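Local structure of carbohydrate-binding protein (Flavonifractor plautii, 6N1B) at residues A[52-57]-A[118-123]; A[204-209]-A[270-275]; A[221-226]-A[236-241]; A[285-290]-A[299-304]. The protein acts as an N-acetylgalactosamine deacetylase, probably removing the acetyl group from the A blood-group antigen as part of a pathway that converts A to O type blood. All coordinates share one frame; numbering follows the deposited sequence.

Contact 1 (A[52-57]-A[118-123]). With CA (calcium ion), chain D; CA (calcium ion), chain C.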
loop_
_atom_site.group_PDB
_atom_site.type_symbol
_atom_site.label_atom_id
_atom_site.label_comp_id
_atom_site.label_asym_id
_atom_site.label_seq_id
_atom_site.Cartn_x
_atom_site.Cartn_y
_atom_site.Cartn_z
ATOM N N VAL A 52 -1.889 7.224 -10.584
ATOM C CA VAL A 52 -1.524 6.049 -9.838
ATOM C C VAL A 52 -1.719 6.350 -8.341
ATOM O O VAL A 52 -1.649 7.499 -7.894
ATOM C CB VAL A 52 -0.075 5.595 -10.078
ATOM C CG1 VAL A 52 0.106 4.997 -11.492
ATOM C CG2 VAL A 52 0.917 6.742 -9.868
ATOM N N THR A 53 -1.960 5.228 -7.570
ATOM C CA THR A 53 -2.119 5.333 -6.114
ATOM C C THR A 53 -1.685 4.082 -5.428
ATOM O O THR A 53 -1.445 3.043 -6.052
ATOM C CB THR A 53 -3.637 5.717 -5.822
ATOM O OG1 THR A 53 -3.723 6.205 -4.500
ATOM C CG2 THR A 53 -4.521 4.521 -6.008
ATOM N N HIS A 54 -1.651 4.220 -4.109
ATOM C CA HIS A 54 -1.476 3.053 -3.251
ATOM C C HIS A 54 -0.265 2.164 -3.602
ATOM O O HIS A 54 -0.379 0.979 -3.930
ATOM C CB HIS A 54 -2.754 2.235 -3.176
ATOM C CG HIS A 54 -2.899 1.277 -2.026
ATOM N ND1 HIS A 54 -2.129 0.145 -1.741
ATOM C CD2 HIS A 54 -3.935 1.377 -1.123
ATOM C CE1 HIS A 54 -2.724 -0.402 -0.645
ATOM N NE2 HIS A 54 -3.760 0.335 -0.273
ATOM N N PRO A 55 0.932 2.779 -3.542
ATOM C CA PRO A 55 2.100 1.994 -3.740
ATOM C C PRO A 55 2.299 1.018 -2.579
ATOM O O PRO A 55 1.972 1.359 -1.448
ATOM C CB PRO A 55 3.249 2.989 -3.788
ATOM C CG PRO A 55 2.742 4.066 -2.842
ATOM C CD PRO A 55 1.262 4.158 -3.110
ATOM N N ASP A 56 3.063 -0.048 -2.852
ATOM C CA ASP A 56 3.674 -0.860 -1.805
ATOM C C ASP A 56 5.088 -1.290 -2.259
ATOM O O ASP A 56 5.165 -1.942 -3.338
ATOM C CB ASP A 56 2.811 -2.042 -1.394
ATOM C CG ASP A 56 3.250 -2.520 -0.015
ATOM O OD1 ASP A 56 3.309 -1.709 0.933
ATOM O OD2 ASP A 56 3.652 -3.730 0.105
ATOM N N VAL A 57 6.071 -0.827 -1.489
ATOM C CA VAL A 57 7.429 -1.018 -1.934
ATOM C C VAL A 57 8.123 -2.063 -1.069
ATOM O O VAL A 57 7.904 -2.101 0.150
ATOM C CB VAL A 57 8.174 0.331 -1.826
ATOM C CG1 VAL A 57 9.630 0.207 -2.223
ATOM C CG2 VAL A 57 7.537 1.348 -2.769
ATOM N N ASN A 118 -10.676 -3.759 -8.615
ATOM C CA ASN A 118 -9.522 -4.149 -7.786
ATOM C C ASN A 118 -8.989 -2.905 -7.084
ATOM O O ASN A 118 -9.288 -1.764 -7.454
ATOM C CB ASN A 118 -8.441 -4.768 -8.659
ATOM C CG ASN A 118 -8.902 -6.026 -9.358
ATOM O OD1 ASN A 118 -8.761 -6.128 -10.674
ATOM N ND2 ASN A 118 -9.406 -6.943 -8.645
ATOM N N CYS A 119 -8.186 -3.121 -6.052
ATOM C CA CYS A 119 -7.589 -2.010 -5.280
ATOM C C CYS A 119 -6.583 -2.534 -4.274
ATOM O O CYS A 119 -6.472 -3.753 -4.041
ATOM C CB CYS A 119 -8.680 -1.171 -4.511
ATOM S SG CYS A 119 -9.573 -2.182 -3.293
ATOM N N ASP A 120 -5.819 -1.608 -3.724
ATOM C CA ASP A 120 -5.171 -1.883 -2.428
ATOM C C ASP A 120 -4.122 -2.972 -2.487
ATOM O O ASP A 120 -4.179 -3.976 -1.671
ATOM C CB ASP A 120 -6.212 -2.229 -1.348
ATOM C CG ASP A 120 -7.148 -1.087 -0.983
ATOM O OD1 ASP A 120 -7.052 -0.026 -1.612
ATOM O OD2 ASP A 120 -8.094 -1.359 -0.223
ATOM N N ALA A 121 -3.120 -2.871 -3.326
ATOM C CA ALA A 121 -2.080 -3.874 -3.396
ATOM C C ALA A 121 -1.066 -3.717 -2.251
ATOM O O ALA A 121 -0.677 -2.643 -1.847
ATOM C CB ALA A 121 -1.394 -3.861 -4.708
ATOM N N ASP A 122 -0.500 -4.861 -1.838
ATOM C CA ASP A 122 0.606 -4.946 -0.843
ATOM C C ASP A 122 1.409 -6.184 -1.113
ATOM O O ASP A 122 0.802 -7.230 -1.434
ATOM C CB ASP A 122 -0.007 -4.966 0.581
ATOM C CG ASP A 122 1.006 -4.958 1.718
ATOM O OD1 ASP A 122 1.484 -3.840 2.222
ATOM O OD2 ASP A 122 1.399 -6.101 2.113
ATOM N N MET A 123 2.742 -6.076 -1.095
ATOM C CA MET A 123 3.622 -7.173 -1.541
ATOM C C MET A 123 4.684 -7.422 -0.479
ATOM O O MET A 123 5.262 -6.512 0.124
ATOM C CB MET A 123 4.239 -6.763 -2.867
ATOM C CG MET A 123 5.192 -7.759 -3.521
ATOM S SD MET A 123 5.528 -7.419 -5.229
ATOM C CE MET A 123 6.498 -5.942 -5.073
HETATM CA CA CA D . 3.842 -3.369 2.638
HETATM CA CA CA C . -8.065 1.656 -1.597
HETATM O O HOH W 1 -2.330 -0.574 -5.023
HETATM O O HOH W 2 6.219 -4.045 1.378
HETATM O O HOH W 3 -9.117 3.294 -2.057
HETATM O O HOH W 4 -6.240 2.439 -2.427
HETATM O O HOH W 5 -8.871 1.571 -3.583
HETATM O O HOH W 6 -9.799 0.667 -0.820
HETATM O O HOH W 7 5.643 -2.008 3.270
#

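Contact 2 (A[204-209]-A[270-275]). With CA (calcium ion), chain C; CA (calcium ion), chain D; GLA (alpha-D-galactopyranose), chain B.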
loop_
_atom_site.group_PDB
_atom_site.type_symbol
_atom_site.label_atom_id
_atom_site.label_comp_id
_atom_site.label_asym_id
_atom_site.label_seq_id
_atom_site.Cartn_x
_atom_site.Cartn_y
_atom_site.Cartn_z
ATOM N N MET A 204 -12.290 -5.501 4.431
ATOM C CA MET A 204 -10.898 -5.951 4.432
ATOM C C MET A 204 -10.027 -4.987 3.605
ATOM O O MET A 204 -9.285 -5.398 2.726
ATOM C CB MET A 204 -10.799 -7.420 3.823
ATOM C CG MET A 204 -11.587 -8.378 4.260
ATOM S SD MET A 204 -11.353 -9.938 3.505
ATOM C CE MET A 204 -12.179 -9.922 1.935
ATOM N N LEU A 205 -10.236 -3.667 3.777
ATOM C CA LEU A 205 -9.524 -2.694 2.983
ATOM C C LEU A 205 -8.058 -2.593 3.334
ATOM O O LEU A 205 -7.628 -2.731 4.477
ATOM C CB LEU A 205 -10.148 -1.316 3.051
ATOM C CG LEU A 205 -11.661 -1.190 2.694
ATOM C CD1 LEU A 205 -12.071 0.206 2.612
ATOM C CD2 LEU A 205 -11.953 -1.920 1.365
ATOM N N SER A 206 -7.279 -2.271 2.299
ATOM C CA SER A 206 -5.848 -2.021 2.479
ATOM C C SER A 206 -5.093 -3.138 3.285
ATOM O O SER A 206 -4.403 -2.817 4.258
ATOM C CB SER A 206 -5.609 -0.639 3.125
ATOM O OG SER A 206 -4.237 -0.296 3.215
ATOM N N PRO A 207 -5.271 -4.370 2.812
ATOM C CA PRO A 207 -4.475 -5.438 3.513
ATOM C C PRO A 207 -2.998 -5.176 3.520
ATOM O O PRO A 207 -2.449 -4.739 2.473
ATOM C CB PRO A 207 -4.842 -6.687 2.655
ATOM C CG PRO A 207 -5.153 -6.179 1.318
ATOM C CD PRO A 207 -5.905 -4.890 1.596
ATOM N N THR A 208 -2.325 -5.388 4.611
ATOM C CA THR A 208 -0.891 -5.165 4.686
ATOM C C THR A 208 -0.322 -6.343 5.425
ATOM O O THR A 208 -0.819 -6.692 6.529
ATOM C CB THR A 208 -0.548 -3.773 5.242
ATOM O OG1 THR A 208 0.850 -3.617 5.380
ATOM C CG2 THR A 208 -1.151 -3.471 6.584
ATOM N N ILE A 209 0.714 -6.972 4.874
ATOM C CA ILE A 209 1.275 -8.230 5.374
ATOM C C ILE A 209 2.704 -8.083 5.845
ATOM O O ILE A 209 3.503 -7.397 5.198
ATOM C CB ILE A 209 1.140 -9.293 4.251
ATOM C CG1 ILE A 209 -0.275 -9.571 3.839
ATOM C CG2 ILE A 209 1.814 -10.605 4.721
ATOM C CD1 ILE A 209 -0.980 -8.568 2.896
ATOM N N PRO A 270 -9.140 4.901 11.092
ATOM C CA PRO A 270 -8.327 4.401 10.007
ATOM C C PRO A 270 -9.077 4.468 8.675
ATOM O O PRO A 270 -10.259 4.217 8.567
ATOM C CB PRO A 270 -8.063 2.935 10.370
ATOM C CG PRO A 270 -9.309 2.563 11.207
ATOM C CD PRO A 270 -9.618 3.843 11.950
ATOM N N TRP A 271 -8.274 4.672 7.596
ATOM C CA TRP A 271 -8.718 4.371 6.235
ATOM C C TRP A 271 -7.895 3.301 5.579
ATOM O O TRP A 271 -8.391 2.218 5.200
ATOM C CB TRP A 271 -8.801 5.642 5.291
ATOM C CG TRP A 271 -9.267 5.298 3.901
ATOM C CD1 TRP A 271 -8.529 5.458 2.723
ATOM C CD2 TRP A 271 -10.489 4.632 3.526
ATOM N NE1 TRP A 271 -9.254 5.012 1.686
ATOM C CE2 TRP A 271 -10.471 4.516 2.110
ATOM C CE3 TRP A 271 -11.658 4.252 4.224
ATOM C CZ2 TRP A 271 -11.466 3.948 1.392
ATOM C CZ3 TRP A 271 -12.680 3.690 3.477
ATOM C CH2 TRP A 271 -12.616 3.520 2.089
ATOM N N HIS A 272 -6.584 3.539 5.398
ATOM C CA HIS A 272 -5.679 2.640 4.705
ATOM C C HIS A 272 -4.369 2.638 5.506
ATOM O O HIS A 272 -4.081 3.571 6.263
ATOM C CB HIS A 272 -5.449 3.044 3.242
ATOM C CG HIS A 272 -6.440 2.645 2.254
ATOM N ND1 HIS A 272 -7.723 2.237 2.543
ATOM C CD2 HIS A 272 -6.331 2.592 0.894
ATOM C CE1 HIS A 272 -8.339 1.906 1.402
ATOM N NE2 HIS A 272 -7.532 2.099 0.378
ATOM N N GLN A 273 -3.537 1.598 5.341
ATOM C CA GLN A 273 -2.332 1.470 6.190
ATOM C C GLN A 273 -1.303 0.524 5.574
ATOM O O GLN A 273 -1.645 -0.324 4.763
ATOM C CB GLN A 273 -2.692 0.962 7.587
ATOM C CG GLN A 273 -3.439 -0.389 7.602
ATOM C CD GLN A 273 -4.931 -0.319 7.289
ATOM O OE1 GLN A 273 -5.635 0.625 7.758
ATOM N NE2 GLN A 273 -5.445 -1.320 6.516
ATOM N N ASP A 274 -0.051 0.729 6.037
ATOM C CA ASP A 274 1.081 -0.165 5.705
ATOM C C ASP A 274 1.781 -0.392 7.051
ATOM O O ASP A 274 2.030 0.516 7.816
ATOM C CB ASP A 274 2.046 0.505 4.715
ATOM C CG ASP A 274 3.164 -0.409 4.252
ATOM O OD1 ASP A 274 2.877 -1.627 4.016
ATOM O OD2 ASP A 274 4.295 0.074 4.043
ATOM N N VAL A 275 2.166 -1.645 7.226
ATOM C CA VAL A 275 2.912 -2.071 8.474
ATOM C C VAL A 275 4.257 -2.669 8.100
ATOM O O VAL A 275 4.381 -3.374 7.106
ATOM C CB VAL A 275 2.092 -3.070 9.301
ATOM C CG1 VAL A 275 2.830 -3.510 10.573
ATOM C CG2 VAL A 275 0.726 -2.481 9.656
HETATM CA CA CA C . -8.065 1.656 -1.597
HETATM CA CA CA D . 3.842 -3.369 2.638
HETATM C C1 GLA B . -12.930 4.025 -2.329
HETATM C C2 GLA B . -11.793 2.973 -2.555
HETATM C C3 GLA B . -12.403 1.679 -3.120
HETATM C C4 GLA B . -13.571 1.138 -2.218
HETATM C C5 GLA B . -14.574 2.289 -1.891
HETATM C C6 GLA B . -15.491 1.940 -0.790
HETATM O O2 GLA B . -10.873 3.572 -3.542
HETATM O O3 GLA B . -11.248 0.564 -3.411
HETATM O O4 GLA B . -12.955 0.649 -1.086
HETATM O O5 GLA B . -13.872 3.485 -1.333
HETATM O O6 GLA B . -16.520 2.988 -0.528
HETATM O O HOH W 8 3.675 -4.475 4.760
HETATM O O HOH W 7 5.643 -2.008 3.270
HETATM O O HOH W 3 -9.117 3.294 -2.057
HETATM O O HOH W 4 -6.240 2.439 -2.427
HETATM O O HOH W 5 -8.871 1.571 -3.583
HETATM O O HOH W 6 -9.799 0.667 -0.820
#

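Contact 3 (A[221-226]-A[236-241])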
loop_
_atom_site.group_PDB
_atom_site.type_symbol
_atom_site.label_atom_id
_atom_site.label_comp_id
_atom_site.label_asym_id
_atom_site.label_seq_id
_atom_site.Cartn_x
_atom_site.Cartn_y
_atom_site.Cartn_z
ATOM N N TRP A 221 -3.037 -7.118 8.378
ATOM C CA TRP A 221 -3.927 -6.133 8.947
ATOM C C TRP A 221 -4.777 -5.501 7.847
ATOM O O TRP A 221 -4.298 -5.293 6.720
ATOM C CB TRP A 221 -3.169 -4.999 9.617
ATOM C CG TRP A 221 -2.316 -5.409 10.800
ATOM C CD1 TRP A 221 -2.628 -5.317 12.132
ATOM C CD2 TRP A 221 -0.937 -5.908 10.775
ATOM N NE1 TRP A 221 -1.590 -5.742 12.899
ATOM C CE2 TRP A 221 -0.529 -6.107 12.105
ATOM C CE3 TRP A 221 -0.072 -6.264 9.782
ATOM C CZ2 TRP A 221 0.722 -6.581 12.442
ATOM C CZ3 TRP A 221 1.174 -6.752 10.106
ATOM C CH2 TRP A 221 1.574 -6.913 11.402
ATOM N N ALA A 222 -6.039 -5.269 8.126
ATOM C CA ALA A 222 -6.936 -4.686 7.158
ATOM C C ALA A 222 -7.946 -3.796 7.880
ATOM O O ALA A 222 -8.174 -3.965 9.086
ATOM C CB ALA A 222 -7.656 -5.759 6.314
ATOM N N ASN A 223 -8.549 -2.840 7.148
ATOM C CA ASN A 223 -9.544 -1.934 7.745
ATOM C C ASN A 223 -10.946 -2.425 7.425
ATOM O O ASN A 223 -11.333 -2.640 6.270
ATOM C CB ASN A 223 -9.317 -0.519 7.240
ATOM C CG ASN A 223 -10.229 0.478 7.823
ATOM O OD1 ASN A 223 -10.707 0.286 8.972
ATOM N ND2 ASN A 223 -10.458 1.575 7.130
ATOM N N ASN A 224 -11.729 -2.619 8.509
ATOM C CA ASN A 224 -13.136 -3.096 8.410
ATOM C C ASN A 224 -14.077 -1.887 8.325
ATOM O O ASN A 224 -14.225 -1.171 9.368
ATOM C CB ASN A 224 -13.435 -3.959 9.583
ATOM C CG ASN A 224 -14.753 -4.668 9.459
ATOM O OD1 ASN A 224 -15.729 -4.027 8.936
ATOM N ND2 ASN A 224 -14.861 -5.897 9.893
ATOM N N THR A 225 -14.583 -1.629 7.124
ATOM C CA THR A 225 -15.581 -0.555 6.912
ATOM C C THR A 225 -16.916 -1.201 6.601
ATOM O O THR A 225 -17.833 -0.566 6.031
ATOM C CB THR A 225 -15.073 0.445 5.892
ATOM O OG1 THR A 225 -15.311 0.036 4.533
ATOM C CG2 THR A 225 -13.649 0.792 6.076
ATOM N N GLY A 226 -17.083 -2.428 7.023
ATOM C CA GLY A 226 -18.338 -3.150 6.845
ATOM C C GLY A 226 -18.737 -3.314 5.395
ATOM O O GLY A 226 -17.891 -3.541 4.529
ATOM N N ASN A 236 -15.049 2.824 11.474
ATOM C CA ASN A 236 -14.006 1.957 10.946
ATOM C C ASN A 236 -13.142 1.397 12.091
ATOM O O ASN A 236 -12.870 2.072 13.064
ATOM C CB ASN A 236 -13.081 2.692 9.989
ATOM C CG ASN A 236 -13.795 3.195 8.747
ATOM O OD1 ASN A 236 -14.881 2.760 8.410
ATOM N ND2 ASN A 236 -13.038 3.985 7.937
ATOM N N PHE A 237 -12.613 0.171 11.867
ATOM C CA PHE A 237 -11.655 -0.428 12.842
ATOM C C PHE A 237 -10.796 -1.460 12.095
ATOM O O PHE A 237 -11.259 -2.146 11.196
ATOM C CB PHE A 237 -12.387 -1.051 14.059
ATOM C CG PHE A 237 -13.299 -2.189 13.715
ATOM C CD1 PHE A 237 -14.526 -1.970 13.294
ATOM C CD2 PHE A 237 -12.832 -3.468 13.857
ATOM C CE1 PHE A 237 -15.358 -2.965 12.980
ATOM C CE2 PHE A 237 -13.677 -4.550 13.568
ATOM C CZ PHE A 237 -14.960 -4.290 13.154
ATOM N N VAL A 238 -9.546 -1.576 12.559
ATOM C CA VAL A 238 -8.597 -2.519 11.965
ATOM C C VAL A 238 -8.646 -3.878 12.662
ATOM O O VAL A 238 -8.771 -3.997 13.904
ATOM C CB VAL A 238 -7.181 -1.897 11.990
ATOM C CG1 VAL A 238 -6.083 -2.883 11.708
ATOM C CG2 VAL A 238 -7.058 -0.735 11.006
ATOM N N GLU A 239 -8.579 -4.897 11.840
ATOM C CA GLU A 239 -8.507 -6.296 12.285
ATOM C C GLU A 239 -7.241 -6.893 11.781
ATOM O O GLU A 239 -6.778 -6.611 10.638
ATOM C CB GLU A 239 -9.664 -7.119 11.763
ATOM C CG GLU A 239 -11.029 -6.699 12.366
ATOM C CD GLU A 239 -12.220 -7.449 11.783
ATOM O OE1 GLU A 239 -12.413 -7.443 10.539
ATOM O OE2 GLU A 239 -12.924 -8.051 12.608
ATOM N N MET A 240 -6.646 -7.823 12.549
ATOM C CA MET A 240 -5.522 -8.649 12.112
ATOM C C MET A 240 -5.943 -10.090 11.986
ATOM O O MET A 240 -6.874 -10.554 12.636
ATOM C CB MET A 240 -4.331 -8.460 13.118
ATOM C CG MET A 240 -4.588 -9.199 14.420
ATOM S SD MET A 240 -3.458 -8.732 15.766
ATOM C CE MET A 240 -1.935 -9.142 15.021
ATOM N N ARG A 241 -5.229 -10.805 11.104
ATOM C CA ARG A 241 -5.355 -12.220 10.901
ATOM C C ARG A 241 -3.960 -12.849 10.833
ATOM O O ARG A 241 -2.989 -12.184 10.434
ATOM C CB ARG A 241 -6.084 -12.551 9.597
ATOM C CG ARG A 241 -7.499 -12.052 9.541
ATOM C CD ARG A 241 -8.008 -12.181 8.118
ATOM N NE ARG A 241 -9.494 -12.017 7.953
ATOM C CZ ARG A 241 -10.123 -10.921 7.895
ATOM N NH1 ARG A 241 -9.482 -9.755 7.929
ATOM N NH2 ARG A 241 -11.426 -10.845 7.751
#

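Contact 4 (A[285-290]-A[299-304])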
loop_
_atom_site.group_PDB
_atom_site.type_symbol
_atom_site.label_atom_id
_atom_site.label_comp_id
_atom_site.label_asym_id
_atom_site.label_seq_id
_atom_site.Cartn_x
_atom_site.Cartn_y
_atom_site.Cartn_z
ATOM N N VAL A 285 5.903 -1.052 13.145
ATOM C CA VAL A 285 5.657 0.346 12.835
ATOM C C VAL A 285 4.652 0.414 11.741
ATOM O O VAL A 285 4.709 -0.313 10.787
ATOM C CB VAL A 285 6.986 1.065 12.489
ATOM C CG1 VAL A 285 6.711 2.537 12.183
ATOM C CG2 VAL A 285 8.017 0.919 13.610
ATOM N N CYS A 286 3.673 1.353 11.898
ATOM C CA CYS A 286 2.611 1.496 10.884
ATOM C C CYS A 286 2.430 2.990 10.540
ATOM O O CYS A 286 2.413 3.855 11.397
ATOM C CB CYS A 286 1.302 0.925 11.489
ATOM S SG CYS A 286 -0.151 1.230 10.414
ATOM N N ILE A 287 2.324 3.178 9.212
ATOM C CA ILE A 287 1.876 4.470 8.705
ATOM C C ILE A 287 0.429 4.294 8.311
ATOM O O ILE A 287 0.086 3.521 7.416
ATOM C CB ILE A 287 2.782 4.914 7.484
ATOM C CG1 ILE A 287 4.140 5.239 7.963
ATOM C CG2 ILE A 287 2.140 6.102 6.838
ATOM C CD1 ILE A 287 5.083 5.759 6.886
ATOM N N SER A 288 -0.420 5.061 8.989
ATOM C CA SER A 288 -1.885 5.024 8.812
ATOM C C SER A 288 -2.377 6.292 8.088
ATOM O O SER A 288 -2.136 7.404 8.594
ATOM C CB SER A 288 -2.554 4.935 10.207
ATOM O OG SER A 288 -3.930 5.129 10.101
ATOM N N GLN A 289 -3.042 6.104 6.970
ATOM C CA GLN A 289 -3.820 7.184 6.364
ATOM C C GLN A 289 -5.138 7.202 7.121
ATOM O O GLN A 289 -5.882 6.202 7.130
ATOM C CB GLN A 289 -4.076 6.853 4.876
ATOM C CG GLN A 289 -4.977 7.876 4.231
ATOM C CD GLN A 289 -5.590 7.423 2.929
ATOM O OE1 GLN A 289 -5.295 6.318 2.442
ATOM N NE2 GLN A 289 -6.552 8.246 2.393
ATOM N N CYS A 290 -5.403 8.323 7.817
ATOM C CA CYS A 290 -6.448 8.411 8.825
ATOM C C CYS A 290 -7.117 9.741 8.809
ATOM O O CYS A 290 -6.668 10.675 8.097
ATOM C CB CYS A 290 -5.906 7.997 10.201
ATOM S SG CYS A 290 -4.546 9.064 10.764
ATOM N N SER A 299 -7.547 13.516 4.374
ATOM C CA SER A 299 -6.754 12.657 5.261
ATOM C C SER A 299 -5.306 12.992 5.327
ATOM O O SER A 299 -4.724 13.550 4.379
ATOM C CB SER A 299 -6.938 11.216 4.779
ATOM O OG SER A 299 -6.564 11.005 3.390
ATOM N N VAL A 300 -4.742 12.616 6.463
ATOM C CA VAL A 300 -3.371 12.809 6.790
ATOM C C VAL A 300 -2.742 11.424 7.115
ATOM O O VAL A 300 -3.468 10.409 7.182
ATOM C CB VAL A 300 -3.174 13.700 8.005
ATOM C CG1 VAL A 300 -3.657 15.110 7.718
ATOM C CG2 VAL A 300 -3.905 13.183 9.248
ATOM N N LEU A 301 -1.412 11.384 7.261
ATOM C CA LEU A 301 -0.790 10.179 7.803
ATOM C C LEU A 301 -0.463 10.473 9.281
ATOM O O LEU A 301 -0.018 11.533 9.661
ATOM C CB LEU A 301 0.546 9.861 7.117
ATOM C CG LEU A 301 0.471 9.625 5.634
ATOM C CD1 LEU A 301 1.816 9.303 5.041
ATOM C CD2 LEU A 301 -0.586 8.613 5.217
ATOM N N HIS A 302 -0.625 9.381 10.078
ATOM C CA HIS A 302 -0.121 9.292 11.440
ATOM C C HIS A 302 0.812 8.032 11.588
ATOM O O HIS A 302 0.592 7.105 10.827
ATOM C CB HIS A 302 -1.212 9.358 12.521
ATOM C CG HIS A 302 -1.716 10.742 12.799
ATOM N ND1 HIS A 302 -1.277 11.440 13.945
ATOM C CD2 HIS A 302 -2.579 11.550 12.173
ATOM C CE1 HIS A 302 -1.844 12.642 13.930
ATOM N NE2 HIS A 302 -2.623 12.734 12.879
ATOM N N LEU A 303 1.664 8.094 12.580
ATOM C CA LEU A 303 2.531 6.978 12.903
ATOM C C LEU A 303 2.010 6.277 14.169
ATOM O O LEU A 303 1.702 6.973 15.141
ATOM C CB LEU A 303 3.965 7.470 13.106
ATOM C CG LEU A 303 5.071 6.414 13.149
ATOM C CD1 LEU A 303 5.217 5.861 11.767
ATOM C CD2 LEU A 303 6.318 7.013 13.713
ATOM N N THR A 304 2.047 4.942 14.164
ATOM C CA THR A 304 1.609 4.197 15.338
ATOM C C THR A 304 2.546 2.986 15.444
ATOM O O THR A 304 2.989 2.452 14.416
ATOM C CB THR A 304 0.130 3.859 15.255
ATOM O OG1 THR A 304 -0.235 3.222 16.499
ATOM C CG2 THR A 304 -0.296 3.062 14.065
#

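Contact 1 (A[52-57]-A[118-123])
Asp-56 and Asp-122 aim their carboxylates at one central calcium ion, with the two planes turned 31° apart. Asp-56 binds through both oxygens, OD1 at 2.4 Å and OD2 at 2.6 Å from the ion, whereas Asp-122 uses OD1 alone, at 2.4 Å. Asp-56 OD2 does double duty: Met-123 N donates to it over 2.8 Å in a nearly straight bond, 168° at the hydrogen, on the anti side and tilted from the carboxylate plane. The other oxygen of Asp-122, OD2, takes the backbone N of Ile-209, and Arg-336 donates hydrogen bonds to OD1 of both aspartates. The segments are inner strands of adjacent blades in a five-bladed beta-propeller, running almost parallel 6.2 Å apart, with the ion in the central channel. Instead of sheet bonds, waters join the two backbones: one links His-54 O to Ala-121 N, and another, itself a ligand of this calcium ion, links Val-57 O to Met-123 O. Two residues earlier on each strand, the His-54 ring lies flat over Asp-120 CA, a CH-pi contact of 3.4 Å to the centroid. Asp-120 OD1 binds the second calcium ion, beside the sugar pocket, while OD2 accepts from Ser-206 N.

Contact 2 (A[204-209]-A[270-275])
Two neighbouring blades of the beta-propeller meet here by their innermost strands, which run 6.2 Å apart and nearly parallel between the glycan pocket and the central channel. At the pocket end Leu-205 CD1 packs on Trp-271 CH2 at 3.4 Å, and both residues border the bound galactose. Trp-271 and His-272 form a classic beta bulge opposite Gln-289, where consecutive residues meet the sugar and the metal. The His-272 ring is held between Ser-206 CB, over one face, and the indole NE1 of Trp-271, over the other; that NE1 is itself hydrogen-bonded to Tyr-335. Ser-206 OG accepts from Gln-273 N at 2.9 Å in an almost straight bond. Gln-273 folds back at chi2 (-79°), bringing NE2 to Ser-206 O at 2.9 Å, above the carbonyl plane, with a weak second bond to Leu-205 O. Toward the channel, Thr-208 OG1 accepts from Val-275 N at 3.0 Å and donates to a water on the central calcium ion. Asp-274, crossing Thr-208 at about a right angle, binds that ion through OD1; its OD2 is held by Phe-339 N. His-272 ND1, in its ring plane, donates to Trp-271 O at 2.7 Å from above the carbonyl plane. This bond helps fix the rotation of the imidazole, with NE2 turned to the pocket calcium ion at 2.1 Å.

Contact 3 (A[221-226]-A[236-241])
Asn-224 swings its CG opposite the backbone N (chi1 -171°), while Phe-237 tucks CG between its own N and carbonyl carbon (chi1 63°); the amide thereby stacks on the phenyl ring, the planes 20° apart, with Asn-224 CB over the ring face 4.0 Å from its centroid. The segments are the second and third strands of a four-stranded propeller blade, antiparallel neighbours. Ala-222 with Glu-239 and Asn-224 with Phe-237 are the hydrogen-bonded pairs; in the latter, Asn-224 N reaches Phe-237 O at 2.8 Å, but the return bond from Phe-237 N to Asn-224 O stretches to 3.3 Å. On the partly exposed face that carries the stack, Asn-224 ND2 also donates to Glu-239 OE1 at 3.0 Å, coming from above the carboxylate plane. Asn-224 OD1 accepts from Gly-226 N at 2.8 Å, an Asx turn where the strand ends, so the amide is gripped at both ends. The opposite face looks to strand 269-278 of the next blade. There Trp-221 and Met-240 lie side by side, with CD1 of Trp-221 at 3.7 Å from Met-240 CB, and the sulfur approaches the indole obliquely as a Met-aromatic contact. Asn-223 ND2 donates to Trp-271 O and Asn-236 ND2 to Pro-270 O. Beyond the last pair, Thr-225 CG2 rests against Asn-236 OD1 at 3.3 Å.

Contact 4 (A[285-290]-A[299-304])
Ile-287 and Leu-301 meet through their branches, CG2 of Ile-287 lying 3.7 Å from CD1 of Leu-301, on the face of the hairpin turned toward strand 333-342. Leu-303 extends this apolar patch: its CD1 touches both Val-285 CG1, at 3.7 Å, and Ile-287 CG1, at 4.0 Å, while Met-399 and Leu-403 of helix 396-404 also touch the Leu-303 side chain. The hairpin supplies the second and third strands of a propeller blade. Its antiparallel ladder is regular, with hydrogen-bonded pairs Cys-286 with Thr-304, Ser-288 with His-302 and Cys-290 with Val-300; the Ser-288 N to His-302 O bond, 2.9 Å, is almost straight at 173°. The other face is more polar. There Cys-290 SG comes obliquely to the imidazole, 3.5 Å from His-302 CD2, and Cys-286 CB packs on the methyl CG2 of Thr-304, whose hydroxyl is hydrogen-bonded to Phe-258 O. Near the turn, Ser-299 is drawn in beside strand 333-342, its OG hydrogen-bonded to Ile-334 O and Gln-333 OE1. Gln-289 stretches out to it with CG opposite the backbone N (chi1 175°) and the chain extended beyond, and NE2 donates to Ser-299 OG at 2.9 Å, close to its own amide plane.

How the contacts relate
Contacts 1 and 2, their centres about 10 Å apart, share both calcium ions. Asp-120 from contact 1 and His-272 from contact 2 are the protein ligands of the ion beside the bound galactose; Asp-56, Asp-122 and Asp-274 hold the ion in the channel. Asp-120 OD2 reaches Ser-206 N at 2.8 Å, tying the blade of segment 118-123 to that of 204-209 next to the metal. Contacts 3 and 4 lie in the two blades that meet at contact 2, one strand further out. Contact 3, about 8 Å from it between centres, joins it through Asn-223 N and Leu-205 O; contact 4, about 10 Å between centres, through Gln-289 N and His-272 O. Contacts 3 and 4 do not touch, their nearest atoms being about 7 Å apart.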